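Periplasmic binding protein (PDB 4MDY) probably binds an iron-containing solute, such as a ferric siderophore, outside the cell membrane and delivers it to an ABC transporter. Local coordinates at residues A[55-60]-A[129-134]; A[61-66]-A[76-81]. One frame throughout, in Å; residues are numbered along the deposited sequence.

Contact 1 of 2, residues A[55-60]-A[129-134]; sequences TDWFGG and AFFEPW
Trp57 and Phe131 meet through the outer atoms of their rings, and this single pair makes the whole contact. Trp57 CZ2 lies 3.4 Å from Phe131 CZ. Beside it, Trp57 CH2 comes within 3.6 Å of Phe131 CE1. The two side chains reach out from opposite directions, each from its own loop. Their planes are inclined by 40°, with 5.2 Å between the centroids of the Trp57 six-membered ring and the Phe131 ring. The pair is an oblique aromatic contact.

Extension of Trp57 depends on its first torsion: CG is anti to the backbone N (chi1 -180°), and the benzo part of the indole leads. Phe58 touches the same indole from its own segment. Its CD1 rests on one face of the indole, 3.5 Å from the plane and near the ring's border, while Trp57 CG lies in the plane of the Phe58 ring at its edge. Phe273 and Ala272 of helix 265-273 add further apolar neighbours. The backbone of Phe131 is tied on both sides: its N donates a hydrogen bond to Asn104 OD1, and its O accepts one from Trp196 NE1.

Away from the touching ring atoms the contact is loose. The backbones stay far apart, with 12.2 Å between the CA atoms of Trp57 and Phe130. Only 81 Å² is buried in all, and both aromatic residues remain partly exposed. A di(hydroxyethyl)ether molecule, probably from the crystallisation liquor, lies about 4 Å from the Trp57 side chain. Loops that follow strands 53-55 and 121-123, aromatic side chains and a bound small molecule nearby are consistent with the ligand cleft of a periplasmic binding protein of the solute-binding protein 8 family.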
loop_
_atom_site.group_PDB
_atom_site.type_symbol
_atom_site.label_atom_id
_atom_site.label_comp_id
_atom_site.label_asym_id
_atom_site.label_seq_id
_atom_site.Cartn_x
_atom_site.Cartn_y
_atom_site.Cartn_z
ATOM N N THR A 55 0.680 12.664 5.334
ATOM C CA THR A 55 -0.683 12.798 4.836
ATOM C C THR A 55 -1.484 11.561 5.235
ATOM O O THR A 55 -1.098 10.424 4.934
ATOM C CB THR A 55 -0.697 13.018 3.316
ATOM O OG1 THR A 55 0.077 14.184 3.006
ATOM C CG2 THR A 55 -2.089 13.213 2.798
ATOM N N ASP A 56 -2.592 11.797 5.931
ATOM C CA ASP A 56 -3.443 10.725 6.427
ATOM C C ASP A 56 -4.214 10.102 5.270
ATOM O O ASP A 56 -4.548 10.780 4.298
ATOM C CB ASP A 56 -4.418 11.267 7.488
ATOM C CG ASP A 56 -4.967 10.183 8.405
ATOM O OD1 ASP A 56 -4.459 9.047 8.408
ATOM O OD2 ASP A 56 -5.921 10.472 9.143
ATOM N N TRP A 57 -4.471 8.805 5.369
ATOM C CA TRP A 57 -5.267 8.087 4.379
ATOM C C TRP A 57 -6.519 7.495 5.038
ATOM O O TRP A 57 -7.631 7.936 4.757
ATOM C CB TRP A 57 -4.402 7.020 3.691
ATOM C CG TRP A 57 -5.099 6.210 2.646
ATOM C CD1 TRP A 57 -6.303 6.474 2.048
ATOM C CD2 TRP A 57 -4.610 5.009 2.044
ATOM N NE1 TRP A 57 -6.598 5.494 1.128
ATOM C CE2 TRP A 57 -5.577 4.583 1.108
ATOM C CE3 TRP A 57 -3.453 4.241 2.217
ATOM C CZ2 TRP A 57 -5.421 3.423 0.344
ATOM C CZ3 TRP A 57 -3.299 3.091 1.458
ATOM C CH2 TRP A 57 -4.275 2.696 0.532
ATOM N N PHE A 58 -6.342 6.506 5.906
ATOM C CA PHE A 58 -7.467 5.937 6.662
ATOM C C PHE A 58 -7.007 5.260 7.949
ATOM O O PHE A 58 -5.805 5.136 8.196
ATOM C CB PHE A 58 -8.259 4.946 5.795
ATOM C CG PHE A 58 -7.551 3.635 5.554
ATOM C CD1 PHE A 58 -6.519 3.547 4.628
ATOM C CD2 PHE A 58 -7.932 2.483 6.237
ATOM C CE1 PHE A 58 -5.869 2.340 4.399
ATOM C CE2 PHE A 58 -7.288 1.273 6.013
ATOM C CZ PHE A 58 -6.253 1.203 5.092
ATOM N N GLY A 59 -7.976 4.841 8.766
ATOM C CA GLY A 59 -7.713 4.066 9.977
ATOM C C GLY A 59 -7.557 4.846 11.273
ATOM O O GLY A 59 -7.436 4.244 12.338
ATOM N N GLY A 60 -7.543 6.174 11.195
ATOM C CA GLY A 60 -7.411 7.022 12.384
ATOM C C GLY A 60 -6.197 6.720 13.241
ATOM O O GLY A 60 -6.283 6.720 14.467
ATOM N N ALA A 129 -1.134 8.258 -11.132
ATOM C CA ALA A 129 -0.955 9.370 -10.198
ATOM C C ALA A 129 -1.244 8.941 -8.765
ATOM O O ALA A 129 -0.810 9.594 -7.821
ATOM C CB ALA A 129 -1.846 10.533 -10.601
ATOM N N PHE A 130 -1.995 7.848 -8.636
ATOM C CA PHE A 130 -2.197 7.141 -7.379
ATOM C C PHE A 130 -1.780 5.681 -7.550
ATOM O O PHE A 130 -2.009 5.079 -8.598
ATOM C CB PHE A 130 -3.669 7.161 -6.971
ATOM C CG PHE A 130 -4.111 8.427 -6.283
ATOM C CD1 PHE A 130 -3.662 8.733 -5.007
ATOM C CD2 PHE A 130 -5.019 9.283 -6.894
ATOM C CE1 PHE A 130 -4.082 9.876 -4.364
ATOM C CE2 PHE A 130 -5.446 10.436 -6.255
ATOM C CZ PHE A 130 -4.980 10.730 -4.987
ATOM N N PHE A 131 -1.193 5.118 -6.503
ATOM C CA PHE A 131 -0.934 3.683 -6.408
ATOM C C PHE A 131 -0.136 3.109 -7.579
ATOM O O PHE A 131 -0.470 2.053 -8.104
ATOM C CB PHE A 131 -2.250 2.924 -6.199
ATOM C CG PHE A 131 -3.040 3.421 -5.021
ATOM C CD1 PHE A 131 -2.486 3.412 -3.750
ATOM C CD2 PHE A 131 -4.326 3.915 -5.181
ATOM C CE1 PHE A 131 -3.198 3.879 -2.659
ATOM C CE2 PHE A 131 -5.042 4.386 -4.092
ATOM C CZ PHE A 131 -4.477 4.368 -2.833
ATOM N N GLU A 132 0.922 3.809 -7.974
ATOM C CA GLU A 132 1.924 3.241 -8.882
ATOM C C GLU A 132 2.630 2.078 -8.178
ATOM O O GLU A 132 2.609 1.995 -6.944
ATOM C CB GLU A 132 2.944 4.304 -9.306
ATOM C CG GLU A 132 3.916 4.733 -8.212
ATOM C CD GLU A 132 4.990 5.693 -8.687
ATOM O OE1 GLU A 132 5.100 5.963 -9.902
ATOM O OE2 GLU A 132 5.741 6.174 -7.822
ATOM N N PRO A 133 3.258 1.170 -8.948
ATOM C CA PRO A 133 3.946 0.033 -8.328
ATOM C C PRO A 133 4.807 0.425 -7.114
ATOM O O PRO A 133 5.605 1.360 -7.192
ATOM C CB PRO A 133 4.807 -0.515 -9.475
ATOM C CG PRO A 133 4.004 -0.216 -10.690
ATOM C CD PRO A 133 3.314 1.102 -10.419
ATOM N N TRP A 134 4.625 -0.278 -5.998
ATOM C CA TRP A 134 5.329 0.061 -4.751
ATOM C C TRP A 134 6.841 0.138 -4.928
ATOM O O TRP A 134 7.491 0.981 -4.336
ATOM C CB TRP A 134 4.952 -0.896 -3.598
ATOM C CG TRP A 134 5.599 -2.243 -3.611
ATOM C CD1 TRP A 134 5.190 -3.344 -4.312
ATOM C CD2 TRP A 134 6.769 -2.640 -2.891
ATOM N NE1 TRP A 134 6.035 -4.401 -4.073
ATOM C CE2 TRP A 134 7.013 -4.000 -3.206
ATOM C CE3 TRP A 134 7.639 -1.983 -2.015
ATOM C CZ2 TRP A 134 8.092 -4.713 -2.673
ATOM C CZ3 TRP A 134 8.704 -2.692 -1.478
ATOM C CH2 TRP A 134 8.921 -4.049 -1.813
#

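Contact 2 of 2, residues A[61-66]-A[76-81]; sequences EPFGVW and AQPAVL
Phe63 lays one ring face over Pro78, whose CD stands 3.9 Å from the ring centroid and 24° off the ring normal. This is a CH-pi contact. The proline carbon sits off-centre, beside Phe63 CD1 and CG. The backbone O of Ala76 lies over the same face, nearer its border than its middle. The side chains of Phe63 and Pro78 cross at about a right angle.

At the ring edge the neighbour is polar. Gln77 OE1 lies near the ring plane, 3.4 Å from Phe63 CZ, and the amide plane stands 88° to the ring. The Gln77 chain bends at chi2 (-77°), which turns its amide back to the ring edge. Its NE2 is hydrogen-bonded to the backbone O of Gly75.

The contact closes a strand-helix-strand unit. Segment 61-66 comes after strand 53-55, helix 67-73 follows, and the chain returns in strand 79-81, parallel to strand 53-55. This is a beta-alpha-beta crossover. Phe63 also touches Leu73 of the crossover helix.

Further along the strand, the first side-chain bond of Val80 points toward the loop. Its CG2 meets the backbone of Phe63, 3.6 Å from Phe63 CA, while the approach to the ring is longer and oblique. Positive phi favours glycine at Gly64, and Phe63 adopts it without being glycine. The loop is wound tightly here: Gly64 N bonds to Glu61 O, and Val65 N to Pro62 O.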
loop_
_atom_site.group_PDB
_atom_site.type_symbol
_atom_site.label_atom_id
_atom_site.label_comp_id
_atom_site.label_asym_id
_atom_site.label_seq_id
_atom_site.Cartn_x
_atom_site.Cartn_y
_atom_site.Cartn_z
ATOM N N GLU A 61 -5.066 6.449 12.598
ATOM C CA GLU A 61 -3.831 6.140 13.308
ATOM C C GLU A 61 -3.149 7.436 13.722
ATOM O O GLU A 61 -3.283 8.444 13.036
ATOM C CB GLU A 61 -2.893 5.334 12.412
ATOM C CG GLU A 61 -3.489 4.022 11.925
ATOM C CD GLU A 61 -3.649 2.988 13.027
ATOM O OE1 GLU A 61 -2.858 3.009 13.992
ATOM O OE2 GLU A 61 -4.565 2.140 12.925
ATOM N N PRO A 62 -2.407 7.417 14.839
ATOM C CA PRO A 62 -1.701 8.633 15.275
ATOM C C PRO A 62 -0.677 9.120 14.244
ATOM O O PRO A 62 0.206 8.352 13.820
ATOM C CB PRO A 62 -1.012 8.215 16.582
ATOM C CG PRO A 62 -1.137 6.729 16.664
ATOM C CD PRO A 62 -2.288 6.320 15.813
ATOM N N PHE A 63 -0.825 10.384 13.843
ATOM C CA PHE A 63 0.004 11.012 12.806
ATOM C C PHE A 63 -0.156 10.385 11.414
ATOM O O PHE A 63 0.643 10.656 10.517
ATOM C CB PHE A 63 1.479 11.033 13.226
ATOM C CG PHE A 63 1.727 11.775 14.505
ATOM C CD1 PHE A 63 1.603 13.155 14.552
ATOM C CD2 PHE A 63 2.079 11.096 15.660
ATOM C CE1 PHE A 63 1.832 13.844 15.726
ATOM C CE2 PHE A 63 2.310 11.778 16.841
ATOM C CZ PHE A 63 2.182 13.152 16.873
ATOM N N GLY A 64 -1.199 9.578 11.234
ATOM C CA GLY A 64 -1.409 8.818 9.996
ATOM C C GLY A 64 -0.394 7.705 9.800
ATOM O O GLY A 64 -0.317 7.111 8.722
ATOM N N VAL A 65 0.375 7.419 10.848
ATOM C CA VAL A 65 1.450 6.438 10.805
ATOM C C VAL A 65 0.969 5.180 11.521
ATOM O O VAL A 65 0.648 5.205 12.710
ATOM C CB VAL A 65 2.734 6.981 11.462
ATOM C CG1 VAL A 65 3.841 5.933 11.472
ATOM C CG2 VAL A 65 3.213 8.222 10.731
ATOM N N TRP A 66 0.925 4.086 10.773
ATOM C CA TRP A 66 0.404 2.814 11.269
ATOM C C TRP A 66 1.433 2.109 12.162
ATOM O O TRP A 66 2.617 2.479 12.159
ATOM C CB TRP A 66 -0.022 1.935 10.079
ATOM C CG TRP A 66 -1.327 2.382 9.456
ATOM C CD1 TRP A 66 -1.570 3.566 8.818
ATOM C CD2 TRP A 66 -2.559 1.655 9.421
ATOM N NE1 TRP A 66 -2.867 3.618 8.388
ATOM C CE2 TRP A 66 -3.498 2.455 8.744
ATOM C CE3 TRP A 66 -2.961 0.406 9.901
ATOM C CZ2 TRP A 66 -4.813 2.039 8.526
ATOM C CZ3 TRP A 66 -4.267 -0.001 9.683
ATOM C CH2 TRP A 66 -5.169 0.808 8.998
ATOM N N ALA A 76 8.682 11.726 17.223
ATOM C CA ALA A 76 8.402 12.838 16.312
ATOM C C ALA A 76 6.921 13.208 16.272
ATOM O O ALA A 76 6.043 12.350 16.404
ATOM C CB ALA A 76 8.901 12.521 14.911
ATOM N N GLN A 77 6.661 14.496 16.068
ATOM C CA GLN A 77 5.310 15.051 16.105
ATOM C C GLN A 77 5.011 15.772 14.785
ATOM O O GLN A 77 4.853 16.999 14.758
ATOM C CB GLN A 77 5.180 16.030 17.288
ATOM C CG GLN A 77 5.645 15.492 18.639
ATOM C CD GLN A 77 4.649 14.539 19.277
ATOM O OE1 GLN A 77 3.483 14.879 19.446
ATOM N NE2 GLN A 77 5.109 13.347 19.650
ATOM N N PRO A 78 4.936 15.018 13.676
ATOM C CA PRO A 78 4.753 15.679 12.382
ATOM C C PRO A 78 3.376 16.297 12.226
ATOM O O PRO A 78 2.417 15.843 12.846
ATOM C CB PRO A 78 4.924 14.531 11.378
ATOM C CG PRO A 78 4.503 13.327 12.129
ATOM C CD PRO A 78 4.992 13.553 13.534
ATOM N N ALA A 79 3.283 17.326 11.396
ATOM C CA ALA A 79 1.992 17.844 10.976
ATOM C C ALA A 79 1.261 16.761 10.180
ATOM O O ALA A 79 1.891 15.962 9.466
ATOM C CB ALA A 79 2.167 19.101 10.138
ATOM N N VAL A 80 -0.061 16.724 10.324
ATOM C CA VAL A 80 -0.896 15.776 9.593
ATOM C C VAL A 80 -1.733 16.495 8.547
ATOM O O VAL A 80 -2.542 17.354 8.868
ATOM C CB VAL A 80 -1.835 14.990 10.528
ATOM C CG1 VAL A 80 -2.666 13.989 9.726
ATOM C CG2 VAL A 80 -1.032 14.285 11.614
ATOM N N LEU A 81 -1.533 16.120 7.291
ATOM C CA LEU A 81 -2.258 16.696 6.178
ATOM C C LEU A 81 -3.302 15.699 5.730
ATOM O O LEU A 81 -3.325 14.563 6.190
ATOM C CB LEU A 81 -1.298 16.964 5.015
ATOM C CG LEU A 81 0.013 17.669 5.353
ATOM C CD1 LEU A 81 0.933 17.708 4.135
ATOM C CD2 LEU A 81 -0.275 19.071 5.866
#

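Overall arrangement
Both contacts lie at surfaces, but in different places. The centre of contact 1 is about 6 Å from the centre of the chain, that of contact 2 about 17 Å. Contact 1 brings together two loops distant in sequence by a small, purely aromatic touch. Contact 2 joins neighbouring parts of one crossover, buries 248 Å² and sets a ring against proline, valine and polar groups. They share the connection between strand 53-55 and helix 67-73, where segment 61-66 directly continues 55-60. The two also touch: Asp56 N probably hydrogen-bonds to Leu81 O at 2.9 Å, and Phe58 O packs against Trp66 CZ2.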